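Local coordinates for type III CBASS phage resistance system CD-NTase-associated protein Cap8 (Pseudomonas aeruginosa, PDB 6P8P) that probably acts as a HORMA-domain regulator of a cGAS-like nucleotidyltransferase (CD-NTase) in type III CBASS immunity against bacteriophages, at residues I51-P56 against K108-W113; Q19-I24 against S38-V43. The protein carries 2 engineered substitutions. All blocks are in the same frame, centred on the assembly; numbering follows the deposited sequence.

Contact 1. Residues I51-P56 against K108-W113; sequences IADQAP and KEQLGW. With CA (calcium ion), chain E.
Asp53 and Gln110 meet through one side-chain pair: Gln110 NE2 donates to Asp53 OD2 at 3.2 Å, nearly straight with an N-H...O angle of 169°. The bond lies close to the plane of the amide but reaches the carboxylate from above its plane, 59° out of it, and the two flat groups are turned 63° from each other. Gln110 CG lies anti to the carbonyl carbon and the chain is extended beyond it, which carries the amide out to the carboxylate. The same carboxylate grips the calcium ion with both oxygens, Asp53 OD1 and OD2 each standing 2.4 Å from the metal, so OD2 serves metal and amide at once. Waters 2, 3, 4 and 5 also bind the calcium, and Asp53 OD1 of the second subunit, another copy of the protein, binds it too. The ion thus bridges two chains of this HORMA-domain protein, at a site on its surface. Water 1 donates to Asp53 OD2 (2.6 Å) and to Gln110 OE1 (3.2 Å), while metal-bound water 2 donates to OE1 as well, which makes Gln110 a second-shell residue. Its amide is held at the other end by Trp113, whose NE1 donates to Gln110 OE1 over 3.1 Å from the edge of the indole, with the acceptor in the ring plane. With NE2 and OE1 both engaged, the flip of the amide is fixed. Behind Asp53, helix 44-52 ends in a Schellman motif with Gln54, at positive phi, as the C-prime residue: Gln54 N bonds Ile51 O, and Ala55 N reaches back to a carbonyl one residue earlier.

Contact 2. Residues Q19-I24 against S38-V43; sequences QTWDAI and SELRAV
Trp21 sits within helix 17-29, while Leu40 belongs to the last turn of helix 35-42; Val43, the first residue to leave helical phi/psi after that turn, is also the N-cap residue of helix 44-52. In this helix-to-helix packing of the HORMA domain, the Trp21 side chain lies against the end of helix 35-42. Its NE1 donates to Leu40 O at 3.0 Å, bent to 149°; the oxygen sits at the indole edge, in the ring plane, yet the donor stands 47° above the carbonyl plane. Val43 N makes a weak bond to the same oxygen (3.4 Å), so the indole supplies a further donor at the end of the helix. With chi1 at -178°, Trp21 CG points opposite the backbone nitrogen and the ring reaches the other helix. The six-membered part of the indole then packs on Leu40 CB, and Val43 CG2 comes obliquely to Trp21 CZ2 at 3.8 Å. Thr44, Ala47 and Ile51 of helix 44-52 and Met102 of strand 101-106 also touch this ring. Farther out, water 6 donates to Asp22 OD1 and accepts from Arg41 NE at 2.9 Å.

Overall arrangement
From the N terminus, the chain passes strand 4-10 and enters helix 17-29; contact 2 closes a short loop, 14 residues on, where helix 35-42 packs against it. Helix 44-52 follows directly, and its end opens contact 1, which closes 52 residues later after strands 61-64, 69-75 and 101-106 and helix 77-82. The two closures are therefore in series, neither nested nor crossed. Contact 2 is buried, joining neighbouring helices, whereas contact 1 lies at the surface and ties Asp53, just after helix 44-52, to Gln110, adjoining helix 111-119. Their centres are 16 Å apart, but Ile51 CD1 packs 3.9 Å from Trp21 N and links them.

Contact 1. Residues I51-P56 against K108-W113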
loop_
_atom_site.group_PDB
_atom_site.type_symbol
_atom_site.label_atom_id
_atom_site.label_comp_id
_atom_site.label_asym_id
_atom_site.label_seq_id
_atom_site.Cartn_x
_atom_site.Cartn_y
_atom_site.Cartn_z
ATOM N N ILE A 51 3.469 -5.212 -6.002
ATOM C CA ILE A 51 4.427 -6.303 -6.132
ATOM C C ILE A 51 3.901 -7.562 -5.464
ATOM O O ILE A 51 4.023 -8.665 -6.006
ATOM C CB ILE A 51 5.789 -5.876 -5.558
ATOM C CG1 ILE A 51 6.387 -4.796 -6.443
ATOM C CG2 ILE A 51 6.706 -7.070 -5.417
ATOM C CD1 ILE A 51 7.541 -4.044 -5.789
ATOM N N ALA A 52 3.308 -7.422 -4.280
ATOM C CA ALA A 52 2.763 -8.586 -3.597
ATOM C C ALA A 52 1.660 -9.243 -4.418
ATOM O O ALA A 52 1.429 -10.451 -4.294
ATOM C CB ALA A 52 2.238 -8.182 -2.203
ATOM N N ASP A 53 0.950 -8.472 -5.230
ATOM C CA ASP A 53 -0.063 -8.995 -6.138
ATOM C C ASP A 53 0.517 -9.449 -7.473
ATOM O O ASP A 53 -0.253 -9.830 -8.362
ATOM C CB ASP A 53 -1.156 -7.942 -6.345
ATOM C CG ASP A 53 -2.069 -7.796 -5.087
ATOM O OD1 ASP A 53 -2.295 -8.813 -4.401
ATOM O OD2 ASP A 53 -2.551 -6.675 -4.790
ATOM N N GLN A 54 1.849 -9.434 -7.605
ATOM C CA GLN A 54 2.582 -9.884 -8.808
ATOM C C GLN A 54 2.240 -9.058 -10.036
ATOM O O GLN A 54 2.390 -9.516 -11.186
ATOM C CB GLN A 54 2.360 -11.375 -9.100
ATOM C CG GLN A 54 2.746 -12.275 -7.943
ATOM C CD GLN A 54 2.901 -13.731 -8.322
ATOM O OE1 GLN A 54 2.708 -14.122 -9.472
ATOM N NE2 GLN A 54 3.273 -14.529 -7.359
ATOM N N ALA A 55 1.861 -7.804 -9.815
ATOM C CA ALA A 55 1.538 -6.951 -10.951
ATOM C C ALA A 55 2.701 -6.818 -11.919
ATOM O O ALA A 55 2.440 -6.767 -13.134
ATOM C CB ALA A 55 1.072 -5.573 -10.481
ATOM N N PRO A 56 3.976 -6.734 -11.484
ATOM C CA PRO A 56 5.057 -6.580 -12.468
ATOM C C PRO A 56 5.588 -7.890 -13.046
ATOM O O PRO A 56 6.686 -7.905 -13.611
ATOM C CB PRO A 56 6.154 -5.844 -11.689
ATOM C CG PRO A 56 5.545 -5.445 -10.348
ATOM C CD PRO A 56 4.417 -6.435 -10.105
ATOM N N LYS A 108 -6.742 -3.778 -13.152
ATOM C CA LYS A 108 -7.698 -2.715 -13.432
ATOM C C LYS A 108 -8.655 -2.500 -12.267
ATOM O O LYS A 108 -9.020 -1.355 -11.975
ATOM C CB LYS A 108 -8.475 -3.020 -14.714
ATOM C CG LYS A 108 -9.335 -1.854 -15.217
ATOM C CD LYS A 108 -10.029 -2.203 -16.553
ATOM C CE LYS A 108 -10.996 -1.096 -16.962
ATOM N NZ LYS A 108 -11.912 -1.546 -18.048
ATOM N N GLU A 109 -9.036 -3.575 -11.571
ATOM C CA GLU A 109 -10.013 -3.459 -10.492
ATOM C C GLU A 109 -9.474 -2.687 -9.294
ATOM O O GLU A 109 -10.265 -2.176 -8.493
ATOM C CB GLU A 109 -10.488 -4.845 -10.031
ATOM C CG GLU A 109 -9.447 -5.732 -9.376
ATOM C CD GLU A 109 -10.085 -6.828 -8.513
ATOM O OE1 GLU A 109 -9.491 -7.921 -8.370
ATOM O OE2 GLU A 109 -11.190 -6.597 -7.972
ATOM N N GLN A 110 -8.153 -2.595 -9.142
ATOM C CA GLN A 110 -7.563 -1.838 -8.045
ATOM C C GLN A 110 -7.143 -0.433 -8.454
ATOM O O GLN A 110 -6.634 0.311 -7.624
ATOM C CB GLN A 110 -6.378 -2.612 -7.469
ATOM C CG GLN A 110 -6.797 -3.961 -6.826
ATOM C CD GLN A 110 -5.722 -4.574 -5.941
ATOM O OE1 GLN A 110 -5.491 -4.138 -4.798
ATOM N NE2 GLN A 110 -5.059 -5.601 -6.463
ATOM N N LEU A 111 -7.348 -0.040 -9.709
ATOM C CA LEU A 111 -6.780 1.222 -10.153
ATOM C C LEU A 111 -7.370 2.395 -9.391
ATOM O O LEU A 111 -6.700 3.411 -9.179
ATOM C CB LEU A 111 -7.030 1.437 -11.647
ATOM C CG LEU A 111 -5.990 1.018 -12.639
ATOM C CD1 LEU A 111 -6.518 1.401 -14.068
ATOM C CD2 LEU A 111 -4.655 1.626 -12.362
ATOM N N GLY A 112 -8.645 2.311 -9.041
ATOM C CA GLY A 112 -9.293 3.403 -8.337
ATOM C C GLY A 112 -8.556 3.783 -7.074
ATOM O O GLY A 112 -8.147 4.937 -6.896
ATOM N N TRP A 113 -8.345 2.814 -6.184
ATOM C CA TRP A 113 -7.676 3.142 -4.932
ATOM C C TRP A 113 -6.195 3.413 -5.156
ATOM O O TRP A 113 -5.630 4.322 -4.538
ATOM C CB TRP A 113 -7.916 2.044 -3.887
ATOM C CG TRP A 113 -6.996 0.855 -3.832
ATOM C CD1 TRP A 113 -7.259 -0.416 -4.281
ATOM C CD2 TRP A 113 -5.701 0.807 -3.219
ATOM N NE1 TRP A 113 -6.180 -1.233 -4.008
ATOM C CE2 TRP A 113 -5.217 -0.503 -3.364
ATOM C CE3 TRP A 113 -4.892 1.757 -2.589
ATOM C CZ2 TRP A 113 -3.969 -0.897 -2.872
ATOM C CZ3 TRP A 113 -3.678 1.361 -2.096
ATOM C CH2 TRP A 113 -3.216 0.056 -2.262
HETATM CA CA CA E . -3.525 -7.524 -2.754
HETATM O O HOH W 1 -2.290 -4.084 -4.887
HETATM O O HOH W 2 -4.226 -5.292 -2.101
HETATM O O HOH W 3 -5.283 -7.921 -4.448
HETATM O O HOH W 4 -3.293 -9.965 -2.209
HETATM O O HOH W 5 -1.347 -6.881 -1.972
#

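Contact 2. Residues Q19-I24 against S38-V43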
loop_
_atom_site.group_PDB
_atom_site.type_symbol
_atom_site.label_atom_id
_atom_site.label_comp_id
_atom_site.label_asym_id
_atom_site.label_seq_id
_atom_site.Cartn_x
_atom_site.Cartn_y
_atom_site.Cartn_z
ATOM N N GLN A 19 11.152 -5.392 0.300
ATOM C CA GLN A 19 12.559 -5.520 -0.054
ATOM C C GLN A 19 12.754 -5.400 -1.556
ATOM O O GLN A 19 13.769 -4.868 -2.008
ATOM C CB GLN A 19 13.117 -6.858 0.439
ATOM C CG GLN A 19 13.160 -6.989 1.935
ATOM C CD GLN A 19 13.510 -8.381 2.388
ATOM O OE1 GLN A 19 13.061 -9.369 1.794
ATOM N NE2 GLN A 19 14.306 -8.481 3.468
ATOM N N THR A 20 11.799 -5.905 -2.332
ATOM C CA THR A 20 11.849 -5.793 -3.784
ATOM C C THR A 20 11.758 -4.333 -4.204
ATOM O O THR A 20 12.576 -3.842 -4.978
ATOM C CB THR A 20 10.696 -6.582 -4.403
ATOM O OG1 THR A 20 10.717 -7.962 -3.963
ATOM C CG2 THR A 20 10.775 -6.523 -5.949
ATOM N N TRP A 21 10.795 -3.594 -3.650
ATOM C CA TRP A 21 10.712 -2.168 -3.999
ATOM C C TRP A 21 11.971 -1.414 -3.607
ATOM O O TRP A 21 12.474 -0.594 -4.382
ATOM C CB TRP A 21 9.513 -1.532 -3.320
ATOM C CG TRP A 21 9.295 -0.101 -3.647
ATOM C CD1 TRP A 21 9.310 0.932 -2.765
ATOM C CD2 TRP A 21 9.044 0.462 -4.938
ATOM N NE1 TRP A 21 9.032 2.120 -3.428
ATOM C CE2 TRP A 21 8.892 1.850 -4.769
ATOM C CE3 TRP A 21 8.906 -0.081 -6.225
ATOM C CZ2 TRP A 21 8.583 2.698 -5.818
ATOM C CZ3 TRP A 21 8.631 0.776 -7.290
ATOM C CH2 TRP A 21 8.477 2.153 -7.075
ATOM N N ASP A 22 12.501 -1.684 -2.414
ATOM C CA ASP A 22 13.725 -1.019 -1.989
ATOM C C ASP A 22 14.867 -1.292 -2.971
ATOM O O ASP A 22 15.649 -0.393 -3.288
ATOM C CB ASP A 22 14.101 -1.479 -0.581
ATOM C CG ASP A 22 13.312 -0.785 0.509
ATOM O OD1 ASP A 22 12.555 0.154 0.218
ATOM O OD2 ASP A 22 13.460 -1.193 1.692
ATOM N N ALA A 23 14.941 -2.514 -3.510
ATOM C CA ALA A 23 16.008 -2.819 -4.469
ATOM C C ALA A 23 15.806 -2.035 -5.755
ATOM O O ALA A 23 16.780 -1.569 -6.367
ATOM C CB ALA A 23 16.071 -4.323 -4.762
ATOM N N ILE A 24 14.533 -1.867 -6.159
ATOM C CA ILE A 24 14.197 -1.091 -7.356
ATOM C C ILE A 24 14.491 0.385 -7.147
ATOM O O ILE A 24 15.033 1.060 -8.027
ATOM C CB ILE A 24 12.722 -1.329 -7.737
ATOM C CG1 ILE A 24 12.547 -2.779 -8.204
ATOM C CG2 ILE A 24 12.266 -0.347 -8.804
ATOM C CD1 ILE A 24 11.106 -3.248 -8.321
ATOM N N SER A 38 12.969 10.418 -2.536
ATOM C CA SER A 38 11.945 10.627 -1.512
ATOM C C SER A 38 10.566 10.264 -2.026
ATOM O O SER A 38 9.761 9.672 -1.292
ATOM C CB SER A 38 11.963 12.083 -1.033
ATOM O OG SER A 38 13.139 12.333 -0.270
ATOM N N GLU A 39 10.253 10.637 -3.272
ATOM C CA GLU A 39 8.937 10.309 -3.803
ATOM C C GLU A 39 8.773 8.804 -3.994
ATOM O O GLU A 39 7.717 8.250 -3.674
ATOM C CB GLU A 39 8.671 11.021 -5.118
ATOM C CG GLU A 39 8.226 12.470 -4.956
ATOM C CD GLU A 39 7.797 13.131 -6.263
ATOM O OE1 GLU A 39 7.222 12.466 -7.150
ATOM O OE2 GLU A 39 8.033 14.347 -6.406
ATOM N N LEU A 40 9.791 8.139 -4.530
ATOM C CA LEU A 40 9.714 6.685 -4.680
ATOM C C LEU A 40 9.528 5.994 -3.332
ATOM O O LEU A 40 8.735 5.049 -3.209
ATOM C CB LEU A 40 10.963 6.163 -5.383
ATOM C CG LEU A 40 10.914 6.149 -6.914
ATOM C CD1 LEU A 40 10.770 7.482 -7.516
ATOM C CD2 LEU A 40 12.246 5.498 -7.381
ATOM N N ARG A 41 10.237 6.454 -2.303
ATOM C CA ARG A 41 10.081 5.865 -0.984
ATOM C C ARG A 41 8.721 6.203 -0.397
ATOM O O ARG A 41 8.132 5.382 0.311
ATOM C CB ARG A 41 11.218 6.324 -0.060
ATOM C CG ARG A 41 12.579 5.747 -0.401
ATOM C CD ARG A 41 13.663 6.246 0.563
ATOM N NE ARG A 41 14.944 5.599 0.321
ATOM C CZ ARG A 41 16.114 6.015 0.819
ATOM N NH1 ARG A 41 16.168 7.095 1.586
ATOM N NH2 ARG A 41 17.234 5.361 0.541
ATOM N N ALA A 42 8.165 7.356 -0.755
ATOM C CA ALA A 42 6.865 7.743 -0.192
ATOM C C ALA A 42 5.721 6.831 -0.662
ATOM O O ALA A 42 4.708 6.696 0.042
ATOM C CB ALA A 42 6.556 9.193 -0.559
ATOM N N VAL A 43 5.840 6.226 -1.845
ATOM C CA VAL A 43 4.796 5.374 -2.399
ATOM C C VAL A 43 5.051 3.899 -2.087
ATOM O O VAL A 43 4.442 3.027 -2.696
ATOM C CB VAL A 43 4.625 5.585 -3.908
ATOM C CG1 VAL A 43 4.289 7.016 -4.237
ATOM C CG2 VAL A 43 5.889 5.117 -4.648
HETATM O O HOH W 6 14.384 2.821 -0.303
#